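Local coordinates for protein cysteine desulfurase (Fervidobacterium islandicum, PDB 6A6E) that catalyses sulfur removal from L-cysteine with pyridoxal phosphate, giving alanine and an enzyme-bound persulfide, and probably supplies that sulfur for iron-sulfur cluster assembly, at residues E96-S101 against Y281-G286; M105-L110 against H134-P139; L230-H235 against I243-G248. All coordinates share one frame; numbering follows the deposited sequence.

Interaction 1: residues E96-S101 against Y281-G286; sequences EIIFTS and YRFEAG
Glu-284 reaches across to the strand 97-100 and accepts a hydrogen bond from its backbone. Phe-99 N lies 2.9 Å from Glu-284 OE2, with an N-H...O angle of 166°. The donor meets the anti side of OE2 and sits 29° out of the carboxylate plane. Beyond CG the glutamate chain is extended (chi2 179°), which carries the carboxylate up to the strand. Beside this bond a water donates to two carbonyls, Phe-99 O at 2.9 Å and Phe-283 O at 2.7 Å. The backbone N and O of Phe-99 are thus both tied to the loop 281-286. Ile-98 supplies the apolar part. Its CD1 packs obliquely at 3.8 Å from Phe-283 CD2, and its CG2 lies 3.6 Å from Phe-283 O. Arg-282 CG lies over the centre of one face of the Phe-283 ring.

The second shell fixes the carboxylate. Arg-83 forms a salt bridge to Glu-284 OE2 and also bonds Ile-97 O, while Tyr-79 OH bonds OE1. Further along the loop, Ala-285 packs on Thr-104 of the second subunit, and Gly-286 touches the pyridoxal phosphate of that subunit's site. Here a buried carboxylate takes up one backbone N-H of an outermost strand of the large-domain sheet, and the loop it belongs to runs into the shared, dimer-interface active site of fold type I pyridoxal phosphate enzymes.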
ATOM      1  N   GLU A  96      -3.212 -14.008  13.006  1.00 18.12           N
ATOM      2  CA  GLU A  96      -4.047 -14.275  11.846  1.00 18.00           C
ATOM      3  C   GLU A  96      -4.399 -13.020  11.011  1.00 17.39           C
ATOM      4  O   GLU A  96      -5.112 -13.118   9.977  1.00 16.54           O
ATOM      5  CB  GLU A  96      -5.361 -14.981  12.326  1.00 18.95           C
ATOM      6  CG  GLU A  96      -5.066 -16.281  13.065  1.00 20.72           C
ATOM      7  CD  GLU A  96      -6.323 -17.008  13.564  1.00 21.33           C
ATOM      8  OE1 GLU A  96      -7.210 -16.362  14.170  1.00 22.07           O
ATOM      9  OE2 GLU A  96      -6.408 -18.218  13.292  1.00 19.47           O
ATOM     10  N   ILE A  97      -3.946 -11.865  11.481  1.00 16.31           N
ATOM     11  CA  ILE A  97      -4.163 -10.602  10.802  1.00 15.56           C
ATOM     12  C   ILE A  97      -2.877 -10.169  10.068  1.00 16.61           C
ATOM     13  O   ILE A  97      -1.807  -9.958  10.696  1.00 16.32           O
ATOM     14  CB  ILE A  97      -4.542  -9.574  11.814  1.00 15.18           C
ATOM     15  CG1 ILE A  97      -5.862  -9.975  12.521  1.00 15.93           C
ATOM     16  CG2 ILE A  97      -4.757  -8.197  11.201  1.00 15.69           C
ATOM     17  CD1 ILE A  97      -7.070 -10.223  11.606  1.00 15.10           C
ATOM     18  N   ILE A  98      -2.998 -10.046   8.746  1.00 14.63           N
ATOM     19  CA  ILE A  98      -1.957  -9.547   7.895  1.00 16.27           C
ATOM     20  C   ILE A  98      -2.366  -8.230   7.288  1.00 15.61           C
ATOM     21  O   ILE A  98      -3.454  -8.134   6.749  1.00 15.68           O
ATOM     22  CB  ILE A  98      -1.709 -10.560   6.804  1.00 17.76           C
ATOM     23  CG1 ILE A  98      -1.338 -11.891   7.525  1.00 19.59           C
ATOM     24  CG2 ILE A  98      -0.604 -10.095   5.891  1.00 16.96           C
ATOM     25  CD1 ILE A  98      -1.624 -13.041   6.633  1.00 23.26           C
ATOM     26  N   PHE A  99      -1.525  -7.208   7.443  1.00 14.53           N
ATOM     27  CA  PHE A  99      -1.771  -5.905   6.800  1.00 15.88           C
ATOM     28  C   PHE A  99      -1.311  -5.965   5.333  1.00 15.83           C
ATOM     29  O   PHE A  99      -0.262  -6.560   4.993  1.00 17.74           O
ATOM     30  CB  PHE A  99      -1.131  -4.728   7.551  1.00 14.61           C
ATOM     31  CG  PHE A  99      -1.794  -4.398   8.838  1.00 14.56           C
ATOM     32  CD1 PHE A  99      -3.101  -3.951   8.863  1.00 14.44           C
ATOM     33  CD2 PHE A  99      -1.098  -4.484  10.040  1.00 15.43           C
ATOM     34  CE1 PHE A  99      -3.700  -3.579  10.035  1.00 13.97           C
ATOM     35  CE2 PHE A  99      -1.703  -4.179  11.233  1.00 15.34           C
ATOM     36  CZ  PHE A  99      -3.014  -3.718  11.233  1.00 15.87           C
ATOM     37  N   THR A 100      -2.206  -5.501   4.456  1.00 15.29           N
ATOM     38  CA  THR A 100      -1.957  -5.354   3.038  1.00 14.14           C
ATOM     39  C   THR A 100      -2.247  -3.924   2.545  1.00 14.03           C
ATOM     40  O   THR A 100      -2.537  -2.999   3.353  1.00 13.90           O
ATOM     41  CB  THR A 100      -2.893  -6.311   2.281  1.00 15.70           C
ATOM     42  OG1 THR A 100      -4.241  -5.859   2.435  1.00 14.60           O
ATOM     43  CG2 THR A 100      -2.773  -7.794   2.858  1.00 17.26           C
ATOM     44  N   SER A 101      -2.202  -3.727   1.229  1.00 14.23           N
ATOM     45  CA  SER A 101      -2.548  -2.428   0.601  1.00 14.97           C
ATOM     46  C   SER A 101      -4.050  -2.282   0.368  1.00 13.97           C
ATOM     47  O   SER A 101      -4.519  -1.168   0.072  1.00 13.62           O
ATOM     48  CB  SER A 101      -1.784  -2.238  -0.680  1.00 15.53           C
ATOM     49  OG  SER A 101      -2.255  -3.141  -1.674  1.00 15.06           O
ATOM     50  N   TYR A 281       4.342 -12.070  10.412  1.00 17.47           N
ATOM     51  CA  TYR A 281       5.426 -11.316   9.767  1.00 18.27           C
ATOM     52  C   TYR A 281       5.885 -11.973   8.486  1.00 19.34           C
ATOM     53  O   TYR A 281       6.365 -11.306   7.543  1.00 16.75           O
ATOM     54  CB  TYR A 281       6.610 -11.171  10.739  1.00 19.50           C
ATOM     55  CG  TYR A 281       6.241 -10.682  12.131  1.00 22.67           C
ATOM     56  CD1 TYR A 281       5.609  -9.433  12.327  1.00 24.55           C
ATOM     57  CD2 TYR A 281       6.496 -11.464  13.253  1.00 26.84           C
ATOM     58  CE1 TYR A 281       5.244  -9.027  13.585  1.00 23.69           C
ATOM     59  CE2 TYR A 281       6.142 -11.034  14.526  1.00 27.84           C
ATOM     60  CZ  TYR A 281       5.535  -9.819  14.671  1.00 28.07           C
ATOM     61  OH  TYR A 281       5.210  -9.428  15.932  1.00 39.35           O
ATOM     62  N   ARG A 282       5.739 -13.292   8.436  1.00 17.17           N
ATOM     63  CA  ARG A 282       5.917 -14.038   7.194  1.00 18.12           C
ATOM     64  C   ARG A 282       5.259 -13.459   5.945  1.00 16.65           C
ATOM     65  O   ARG A 282       5.771 -13.664   4.806  1.00 15.49           O
ATOM     66  CB  ARG A 282       5.405 -15.466   7.402  1.00 21.31           C
ATOM     67  CG  ARG A 282       5.489 -16.358   6.200  1.00 25.08           C
ATOM     68  CD  ARG A 282       4.983 -17.779   6.546  1.00 32.18           C
ATOM     69  NE  ARG A 282       5.853 -18.271   7.572  1.00 42.37           N
ATOM     70  CZ  ARG A 282       5.669 -19.375   8.282  1.00 52.92           C
ATOM     71  NH1 ARG A 282       4.604 -20.173   8.092  1.00 55.90           N
ATOM     72  NH2 ARG A 282       6.579 -19.654   9.206  1.00 46.45           N
ATOM     73  N   PHE A 283       4.109 -12.802   6.123  1.00 14.48           N
ATOM     74  CA  PHE A 283       3.321 -12.321   5.011  1.00 15.94           C
ATOM     75  C   PHE A 283       3.318 -10.800   4.861  1.00 16.85           C
ATOM     76  O   PHE A 283       2.518 -10.273   4.085  1.00 17.33           O
ATOM     77  CB  PHE A 283       1.889 -12.851   5.095  1.00 15.72           C
ATOM     78  CG  PHE A 283       1.829 -14.350   5.091  1.00 17.64           C
ATOM     79  CD1 PHE A 283       2.169 -15.029   3.966  1.00 19.04           C
ATOM     80  CD2 PHE A 283       1.555 -15.059   6.236  1.00 18.97           C
ATOM     81  CE1 PHE A 283       2.168 -16.391   3.926  1.00 22.70           C
ATOM     82  CE2 PHE A 283       1.547 -16.452   6.221  1.00 21.43           C
ATOM     83  CZ  PHE A 283       1.863 -17.124   5.055  1.00 21.03           C
ATOM     84  N   GLU A 284       4.239 -10.144   5.564  1.00 15.49           N
ATOM     85  CA  GLU A 284       4.530  -8.698   5.433  1.00 15.61           C
ATOM     86  C   GLU A 284       5.947  -8.401   4.933  1.00 15.46           C
ATOM     87  O   GLU A 284       6.869  -8.428   5.685  1.00 16.13           O
ATOM     88  CB  GLU A 284       4.248  -7.980   6.767  1.00 16.02           C
ATOM     89  CG  GLU A 284       2.733  -8.012   7.079  1.00 16.87           C
ATOM     90  CD  GLU A 284       2.271  -7.366   8.398  1.00 18.01           C
ATOM     91  OE1 GLU A 284       3.077  -6.687   9.103  1.00 17.24           O
ATOM     92  OE2 GLU A 284       1.047  -7.468   8.674  1.00 14.98           O
ATOM     93  N   ALA A 285       6.077  -8.184   3.632  1.00 13.67           N
ATOM     94  CA  ALA A 285       7.333  -7.947   2.975  1.00 15.31           C
ATOM     95  C   ALA A 285       7.645  -6.470   2.880  1.00 14.74           C
ATOM     96  O   ALA A 285       6.865  -5.708   2.331  1.00 16.77           O
ATOM     97  CB  ALA A 285       7.337  -8.608   1.596  1.00 16.54           C
ATOM     98  N   GLY A 286       8.776  -6.080   3.449  1.00 14.24           N
ATOM     99  CA  GLY A 286       9.236  -4.692   3.451  1.00 15.82           C
ATOM    100  C   GLY A 286       8.397  -3.777   4.361  1.00 14.49           C
ATOM    101  O   GLY A 286       7.579  -4.196   5.154  1.00 15.60           O
TER
HETATM  102  O   HOH W   1       1.262  -8.072   3.070  1.00 22.02           O

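Interaction 2: residues M105-L110 against H134-P139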
ATOM      1  N   MET A 105      -5.337  -6.320  -3.323  1.00 14.38           N
ATOM      2  CA  MET A 105      -4.066  -7.027  -3.064  1.00 16.54           C
ATOM      3  C   MET A 105      -4.300  -8.356  -2.341  1.00 14.77           C
ATOM      4  O   MET A 105      -3.714  -9.376  -2.680  1.00 13.67           O
ATOM      5  CB  MET A 105      -3.068  -6.166  -2.252  1.00 18.31           C
ATOM      6  CG  MET A 105      -1.935  -7.006  -1.607  1.00 21.77           C
ATOM      7  SD  MET A 105      -0.570  -6.049  -0.910  1.00 28.42           S
ATOM      8  CE  MET A 105       0.270  -7.273   0.145  1.00 32.84           C
ATOM      9  N   GLY A 106      -5.111  -8.338  -1.297  1.00 13.99           N
ATOM     10  CA  GLY A 106      -5.508  -9.568  -0.599  1.00 14.81           C
ATOM     11  C   GLY A 106      -5.978 -10.714  -1.462  1.00 14.80           C
ATOM     12  O   GLY A 106      -5.511 -11.827  -1.301  1.00 18.22           O
ATOM     13  N   ILE A 107      -6.863 -10.452  -2.408  1.00 15.29           N
ATOM     14  CA  ILE A 107      -7.331 -11.480  -3.311  1.00 15.38           C
ATOM     15  C   ILE A 107      -6.185 -11.965  -4.183  1.00 17.11           C
ATOM     16  O   ILE A 107      -6.022 -13.176  -4.439  1.00 16.04           O
ATOM     17  CB  ILE A 107      -8.549 -11.062  -4.191  1.00 16.85           C
ATOM     18  CG1 ILE A 107      -9.791 -10.698  -3.360  1.00 19.00           C
ATOM     19  CG2 ILE A 107      -8.957 -12.175  -5.162  1.00 16.13           C
ATOM     20  CD1 ILE A 107     -10.411 -11.889  -2.685  1.00 23.80           C
ATOM     21  N   ASN A 108      -5.411 -11.031  -4.712  1.00 15.98           N
ATOM     22  CA  ASN A 108      -4.274 -11.447  -5.546  1.00 16.04           C
ATOM     23  C   ASN A 108      -3.291 -12.322  -4.747  1.00 15.84           C
ATOM     24  O   ASN A 108      -2.748 -13.294  -5.287  1.00 16.05           O
ATOM     25  CB  ASN A 108      -3.550 -10.236  -6.149  1.00 15.40           C
ATOM     26  CG  ASN A 108      -4.261  -9.680  -7.363  1.00 14.88           C
ATOM     27  OD1 ASN A 108      -3.984 -10.109  -8.503  1.00 16.52           O
ATOM     28  ND2 ASN A 108      -5.209  -8.745  -7.149  1.00 12.98           N
ATOM     29  N   PHE A 109      -3.057 -11.953  -3.484  1.00 15.83           N
ATOM     30  CA  PHE A 109      -2.191 -12.675  -2.574  1.00 15.85           C
ATOM     31  C   PHE A 109      -2.697 -14.144  -2.498  1.00 16.49           C
ATOM     32  O   PHE A 109      -1.916 -15.113  -2.641  1.00 14.85           O
ATOM     33  CB  PHE A 109      -2.219 -11.943  -1.247  1.00 17.87           C
ATOM     34  CG  PHE A 109      -1.548 -12.617  -0.080  1.00 20.94           C
ATOM     35  CD1 PHE A 109      -1.789 -13.949   0.270  1.00 25.58           C
ATOM     36  CD2 PHE A 109      -0.799 -11.841   0.791  1.00 27.71           C
ATOM     37  CE1 PHE A 109      -1.205 -14.526   1.393  1.00 27.11           C
ATOM     38  CE2 PHE A 109      -0.216 -12.405   1.929  1.00 28.71           C
ATOM     39  CZ  PHE A 109      -0.406 -13.765   2.205  1.00 26.82           C
ATOM     40  N   LEU A 110      -3.995 -14.312  -2.319  1.00 14.81           N
ATOM     41  CA  LEU A 110      -4.556 -15.666  -2.153  1.00 16.92           C
ATOM     42  C   LEU A 110      -4.413 -16.524  -3.416  1.00 18.22           C
ATOM     43  O   LEU A 110      -3.993 -17.666  -3.313  1.00 19.08           O
ATOM     44  CB  LEU A 110      -6.004 -15.593  -1.663  1.00 16.04           C
ATOM     45  CG  LEU A 110      -6.094 -15.061  -0.257  1.00 17.24           C
ATOM     46  CD1 LEU A 110      -7.520 -14.862   0.187  1.00 19.43           C
ATOM     47  CD2 LEU A 110      -5.414 -16.044   0.709  1.00 19.20           C
ATOM     48  N   HIS A 134     -14.741  -6.975  -9.850  1.00 16.94           N
ATOM     49  CA  HIS A 134     -13.548  -7.335 -10.632  1.00 17.29           C
ATOM     50  C   HIS A 134     -12.396  -7.833  -9.750  1.00 16.33           C
ATOM     51  O   HIS A 134     -11.663  -8.712 -10.153  1.00 15.56           O
ATOM     52  CB  HIS A 134     -13.078  -6.157 -11.509  1.00 16.85           C
ATOM     53  CG  HIS A 134     -14.023  -5.872 -12.629  1.00 18.44           C
ATOM     54  ND1 HIS A 134     -14.058  -4.664 -13.305  1.00 17.89           N
ATOM     55  CD2 HIS A 134     -15.050  -6.610 -13.112  1.00 17.36           C
ATOM     56  CE1 HIS A 134     -15.038  -4.699 -14.194  1.00 18.68           C
ATOM     57  NE2 HIS A 134     -15.667  -5.863 -14.077  1.00 17.44           N
ATOM     58  N   ALA A 135     -12.263  -7.270  -8.559  1.00 16.23           N
ATOM     59  CA  ALA A 135     -11.185  -7.684  -7.608  1.00 16.44           C
ATOM     60  C   ALA A 135     -11.224  -9.144  -7.181  1.00 16.43           C
ATOM     61  O   ALA A 135     -10.177  -9.761  -6.888  1.00 15.09           O
ATOM     62  CB  ALA A 135     -11.260  -6.827  -6.392  1.00 14.60           C
ATOM     63  N   ASN A 136     -12.446  -9.685  -7.140  1.00 17.46           N
ATOM     64  CA  ASN A 136     -12.679 -11.114  -6.847  1.00 18.08           C
ATOM     65  C   ASN A 136     -13.148 -11.896  -8.086  1.00 18.84           C
ATOM     66  O   ASN A 136     -13.843 -12.926  -7.977  1.00 21.64           O
ATOM     67  CB  ASN A 136     -13.674 -11.280  -5.684  1.00 17.79           C
ATOM     68  CG  ASN A 136     -13.572 -12.666  -5.037  1.00 19.32           C
ATOM     69  OD1 ASN A 136     -12.503 -13.276  -5.040  1.00 15.63           O
ATOM     70  ND2 ASN A 136     -14.681 -13.141  -4.451  1.00 18.96           N
ATOM     71  N   LEU A 137     -12.721 -11.451  -9.271  1.00 20.03           N
ATOM     72  CA  LEU A 137     -13.109 -12.087 -10.512  1.00 19.22           C
ATOM     73  C   LEU A 137     -11.911 -12.111 -11.456  1.00 20.10           C
ATOM     74  O   LEU A 137     -11.430 -13.188 -11.815  1.00 18.57           O
ATOM     75  CB  LEU A 137     -14.380 -11.471 -11.118  1.00 19.56           C
ATOM     76  CG  LEU A 137     -14.964 -12.174 -12.361  1.00 19.67           C
ATOM     77  CD1 LEU A 137     -16.456 -11.980 -12.452  1.00 22.50           C
ATOM     78  CD2 LEU A 137     -14.327 -11.686 -13.632  1.00 21.20           C
ATOM     79  N   VAL A 138     -11.370 -10.955 -11.780  1.00 18.24           N
ATOM     80  CA  VAL A 138     -10.279 -10.894 -12.734  1.00 17.15           C
ATOM     81  C   VAL A 138      -9.047 -11.658 -12.302  1.00 17.07           C
ATOM     82  O   VAL A 138      -8.457 -12.309 -13.153  1.00 18.59           O
ATOM     83  CB  VAL A 138      -9.881  -9.454 -13.079  1.00 19.68           C
ATOM     84  CG1 VAL A 138      -8.815  -9.436 -14.172  1.00 19.85           C
ATOM     85  CG2 VAL A 138     -11.128  -8.714 -13.511  1.00 21.61           C
ATOM     86  N   PRO A 139      -8.659 -11.644 -11.011  1.00 14.36           N
ATOM     87  CA  PRO A 139      -7.472 -12.452 -10.757  1.00 15.07           C
ATOM     88  C   PRO A 139      -7.670 -13.952 -11.081  1.00 17.16           C
ATOM     89  O   PRO A 139      -6.793 -14.584 -11.646  1.00 20.74           O
ATOM     90  CB  PRO A 139      -7.205 -12.262  -9.252  1.00 14.43           C
ATOM     91  CG  PRO A 139      -7.944 -11.049  -8.833  1.00 15.01           C
ATOM     92  CD  PRO A 139      -9.100 -10.908  -9.809  1.00 15.51           C
TER
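Ile-107 packs against residues 134-139 with both of its branches. CG2 stands anti to the backbone N and presses on the backbone, 3.2 Å from Ala-135 O. CG1 stands beside the backbone N (chi1 -61°), and with chi2 at -70° it swings CD1 to 3.4 Å from Asn-136 OD1. The two side chains meet at about a right angle. CG2 also rests on the proline ring, 4.0 Å from Pro-139 CG.

The amide of Asn-136 is held by others: OD1 bonds Ser-181 OG and Trp-140 NE1, and ND2 bonds Glu-132 OE2. Its methyl neighbour therefore packs against an oxygen that already has partners. This is the large domain of a fold type I enzyme. Helix 103-116 packs on the central sheet, with Ile-107 also touching Ile-208 and Val-231. The facing segment carries Ala-135, part of the pyridoxal phosphate pocket. With only CB left at Ile-107, as in an alanine here, a gap would probably open beside Asn-136 OD1 and Pro-139 CG, leaving the Asn-136 amide without the CD1 methyl against it.

Asn-108 crosses the proline ring at about a right angle, its OD1 3.9 Å from Pro-139 CB. Its ND2 bonds Thr-104 O of its own chain and Tyr-261 O of the second subunit.

Interaction 3: residues L230-H235 against I243-G248. With PLP (pyridoxal-5'-phosphate), chain E.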
ATOM      1  N   LEU A 230     -10.637 -13.976   4.966  1.00 18.23           N
ATOM      2  CA  LEU A 230     -11.457 -12.795   4.710  1.00 18.45           C
ATOM      3  C   LEU A 230     -10.548 -11.568   4.387  1.00 17.48           C
ATOM      4  O   LEU A 230      -9.528 -11.358   5.040  1.00 17.94           O
ATOM      5  CB  LEU A 230     -12.311 -12.471   5.926  1.00 18.20           C
ATOM      6  CG  LEU A 230     -13.345 -11.345   5.775  1.00 22.10           C
ATOM      7  CD1 LEU A 230     -14.738 -11.819   6.086  1.00 25.59           C
ATOM      8  CD2 LEU A 230     -13.026 -10.197   6.711  1.00 24.30           C
ATOM      9  N   VAL A 231     -10.991 -10.730   3.453  1.00 15.50           N
ATOM     10  CA  VAL A 231     -10.281  -9.518   3.100  1.00 15.80           C
ATOM     11  C   VAL A 231     -11.192  -8.284   3.183  1.00 16.41           C
ATOM     12  O   VAL A 231     -12.370  -8.374   2.866  1.00 15.92           O
ATOM     13  CB  VAL A 231      -9.689  -9.641   1.701  1.00 15.78           C
ATOM     14  CG1 VAL A 231      -8.605 -10.732   1.659  1.00 16.33           C
ATOM     15  CG2 VAL A 231     -10.744  -9.912   0.629  1.00 17.77           C
ATOM     16  N   PHE A 232     -10.637  -7.126   3.532  1.00 15.09           N
ATOM     17  CA  PHE A 232     -11.364  -5.886   3.404  1.00 15.21           C
ATOM     18  C   PHE A 232     -10.386  -4.696   3.273  1.00 15.83           C
ATOM     19  O   PHE A 232      -9.173  -4.867   3.487  1.00 14.57           O
ATOM     20  CB  PHE A 232     -12.379  -5.732   4.590  1.00 16.58           C
ATOM     21  CG  PHE A 232     -11.754  -5.439   5.958  1.00 16.73           C
ATOM     22  CD1 PHE A 232     -11.422  -6.463   6.840  1.00 16.95           C
ATOM     23  CD2 PHE A 232     -11.582  -4.128   6.381  1.00 17.41           C
ATOM     24  CE1 PHE A 232     -10.873  -6.181   8.087  1.00 17.33           C
ATOM     25  CE2 PHE A 232     -11.053  -3.849   7.608  1.00 19.57           C
ATOM     26  CZ  PHE A 232     -10.715  -4.890   8.487  1.00 17.73           C
ATOM     27  N   SER A 233     -10.928  -3.501   2.996  1.00 14.74           N
ATOM     28  CA  SER A 233     -10.145  -2.305   2.754  1.00 14.48           C
ATOM     29  C   SER A 233     -10.473  -1.256   3.800  1.00 15.45           C
ATOM     30  O   SER A 233     -11.670  -0.976   4.109  1.00 15.59           O
ATOM     31  CB  SER A 233     -10.463  -1.707   1.376  1.00 15.10           C
ATOM     32  OG  SER A 233     -10.157  -2.577   0.285  1.00 16.74           O
ATOM     33  N   GLY A 234      -9.403  -0.608   4.291  1.00 15.63           N
ATOM     34  CA  GLY A 234      -9.523   0.448   5.278  1.00 15.34           C
ATOM     35  C   GLY A 234     -10.360   1.644   4.854  1.00 15.63           C
ATOM     36  O   GLY A 234     -11.098   2.218   5.701  1.00 16.24           O
ATOM     37  N   HIS A 235     -10.247   2.024   3.571  1.00 15.82           N
ATOM     38  CA  HIS A 235     -10.804   3.324   3.092  1.00 16.32           C
ATOM     39  C   HIS A 235     -12.336   3.316   3.044  1.00 16.42           C
ATOM     40  O   HIS A 235     -12.929   4.406   3.012  1.00 15.32           O
ATOM     41  CB  HIS A 235     -10.250   3.820   1.738  1.00 14.72           C
ATOM     42  CG  HIS A 235     -10.615   2.942   0.573  1.00 14.23           C
ATOM     43  ND1 HIS A 235     -11.674   3.226  -0.270  1.00 13.45           N
ATOM     44  CD2 HIS A 235     -10.033   1.807   0.096  1.00 12.39           C
ATOM     45  CE1 HIS A 235     -11.761   2.265  -1.182  1.00 13.20           C
ATOM     46  NE2 HIS A 235     -10.781   1.387  -0.965  1.00 13.53           N
ATOM     47  N   ILE A 243      -4.301   0.894   2.928  1.00 12.32           N
ATOM     48  CA  ILE A 243      -4.278  -0.102   3.995  1.00 12.37           C
ATOM     49  C   ILE A 243      -5.442  -1.051   3.850  1.00 12.39           C
ATOM     50  O   ILE A 243      -6.569  -0.660   3.607  1.00 12.14           O
ATOM     51  CB  ILE A 243      -4.174   0.514   5.376  1.00 12.69           C
ATOM     52  CG1 ILE A 243      -3.908  -0.571   6.439  1.00 12.66           C
ATOM     53  CG2 ILE A 243      -5.374   1.361   5.743  1.00 13.75           C
ATOM     54  CD1 ILE A 243      -2.520  -1.142   6.433  1.00 12.37           C
ATOM     55  N   GLY A 244      -5.129  -2.334   3.840  1.00 12.15           N
ATOM     56  CA  GLY A 244      -6.161  -3.380   3.921  1.00 12.07           C
ATOM     57  C   GLY A 244      -5.756  -4.432   4.946  1.00 11.95           C
ATOM     58  O   GLY A 244      -4.650  -4.372   5.557  1.00 11.18           O
ATOM     59  N   VAL A 245      -6.622  -5.425   5.073  1.00 11.83           N
ATOM     60  CA  VAL A 245      -6.491  -6.528   5.988  1.00 12.83           C
ATOM     61  C   VAL A 245      -6.748  -7.819   5.308  1.00 13.51           C
ATOM     62  O   VAL A 245      -7.698  -7.968   4.492  1.00 13.21           O
ATOM     63  CB  VAL A 245      -7.491  -6.401   7.175  1.00 13.75           C
ATOM     64  CG1 VAL A 245      -7.461  -7.661   8.052  1.00 14.25           C
ATOM     65  CG2 VAL A 245      -7.107  -5.202   7.986  1.00 14.10           C
ATOM     66  N   LEU A 246      -5.912  -8.789   5.641  1.00 15.67           N
ATOM     67  CA  LEU A 246      -6.187 -10.197   5.262  1.00 15.75           C
ATOM     68  C   LEU A 246      -6.176 -10.995   6.527  1.00 15.96           C
ATOM     69  O   LEU A 246      -5.156 -10.999   7.277  1.00 15.11           O
ATOM     70  CB  LEU A 246      -5.153 -10.739   4.305  1.00 18.55           C
ATOM     71  CG  LEU A 246      -5.079 -12.264   4.086  1.00 22.11           C
ATOM     72  CD1 LEU A 246      -6.205 -12.666   3.240  1.00 24.55           C
ATOM     73  CD2 LEU A 246      -3.850 -12.554   3.270  1.00 29.23           C
ATOM     74  N   TYR A 247      -7.281 -11.692   6.748  1.00 15.99           N
ATOM     75  CA  TYR A 247      -7.435 -12.626   7.866  1.00 16.02           C
ATOM     76  C   TYR A 247      -7.285 -13.981   7.292  1.00 16.41           C
ATOM     77  O   TYR A 247      -7.838 -14.232   6.252  1.00 16.42           O
ATOM     78  CB  TYR A 247      -8.822 -12.580   8.558  1.00 16.56           C
ATOM     79  CG  TYR A 247      -9.162 -13.866   9.352  1.00 18.08           C
ATOM     80  CD1 TYR A 247      -8.591 -14.152  10.614  1.00 18.59           C
ATOM     81  CD2 TYR A 247      -9.981 -14.835   8.800  1.00 20.14           C
ATOM     82  CE1 TYR A 247      -8.876 -15.347  11.258  1.00 18.82           C
ATOM     83  CE2 TYR A 247     -10.287 -16.033   9.457  1.00 20.01           C
ATOM     84  CZ  TYR A 247      -9.733 -16.257  10.691  1.00 20.32           C
ATOM     85  OH  TYR A 247     -10.041 -17.430  11.297  1.00 21.24           O
ATOM     86  N   GLY A 248      -6.544 -14.865   7.944  1.00 16.21           N
ATOM     87  CA  GLY A 248      -6.619 -16.277   7.635  1.00 17.25           C
ATOM     88  C   GLY A 248      -6.465 -17.148   8.862  1.00 18.43           C
ATOM     89  O   GLY A 248      -5.715 -16.795   9.811  1.00 19.62           O
TER
HETATM   90  N1  PLP E 501     -15.003  -5.974  -3.565  1.00 19.48           N
HETATM   91  C2  PLP E 501     -16.060  -5.284  -3.225  1.00 20.85           C
HETATM   92  C2A PLP E 501     -17.381  -5.956  -3.062  1.00 22.09           C
HETATM   93  C3  PLP E 501     -15.894  -3.839  -3.061  1.00 19.44           C
HETATM   94  O3  PLP E 501     -16.962  -3.126  -2.750  1.00 26.25           O
HETATM   95  C4  PLP E 501     -14.576  -3.224  -3.200  1.00 19.60           C
HETATM   96  C4A PLP E 501     -14.314  -1.817  -2.960  1.00 18.76           C
HETATM   97  C5  PLP E 501     -13.470  -4.091  -3.618  1.00 19.01           C
HETATM   98  C6  PLP E 501     -13.779  -5.409  -3.769  1.00 19.13           C
HETATM   99  C5A PLP E 501     -12.061  -3.554  -3.891  1.00 19.80           C
HETATM  100  O4P PLP E 501     -11.433  -2.725  -2.925  1.00 18.93           O
HETATM  101  P   PLP E 501     -10.079  -1.857  -3.137  1.00 19.91           P
HETATM  102  O1P PLP E 501      -8.952  -2.784  -3.365  1.00 17.09           O
HETATM  103  O2P PLP E 501     -10.470  -0.952  -4.269  1.00 20.06           O
HETATM  104  O3P PLP E 501      -9.994  -1.190  -1.797  1.00 18.36           O
HETATM  105  O   HOH W   2      -7.606   1.624   2.418  1.00 15.44           O
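Strands 230-233 and 244-248 run antiparallel, their axes 4.8 Å apart and 172° between their directions. They form a beta hairpin in the seven-stranded sheet of fold type I enzymes, and 244-248 is the strand that runs against its neighbours. Leu-230 pairs with Tyr-247 and Phe-232 with Val-245 as hydrogen-bonded pairs. Tyr-247 N to Leu-230 O is the straightest bond, 2.8 Å at 177°. Gly-234 N adds a bond to Ile-243 O, and a side chain on Gly-234 would clash with Ile-243 CG2.

On one face, Val-245 CB sits over the Phe-232 ring as a CH-pi contact, 3.9 Å from its centroid. The ring gets there with CG between the backbone N and the carbonyl carbon (chi1 72°). On the other face, Val-231 and Leu-246 lie side by side, Val-231 CG1 and Leu-246 CD1 a tight 3.5 Å apart.

At and just after the strand end, the chain reaches the cofactor phosphate, before the pocket residue Lys-236, probably the Schiff-base lysine. Ser-233 OG donates to PLP O3P in a short 2.5 Å bond. Ser-42 OG bonds His-235 ND1 and steadies the imidazole. His-235 NE2 donates edge-on to the same O3P at 2.8 Å.

How the interactions relate
From the N terminus, strand 97-100 opens interaction 1 and helix 103-116 follows at once with the first half of interaction 2. That contact closes a short loop at 134-139. Interaction 3 then opens and closes at the hairpin, 230-235 with 243-248. Only at 281-286 does interaction 1 close, so its long loop encloses the other two. Those two lie in series, and none cross. In space the three touch one another. Strand 97-100 flanks 244-248, with Ile-98 O 2.8 Å from Leu-246 N. Phe-109 of the helix touches both Leu-246 and Phe-283, joining sheet, helix and interface loop.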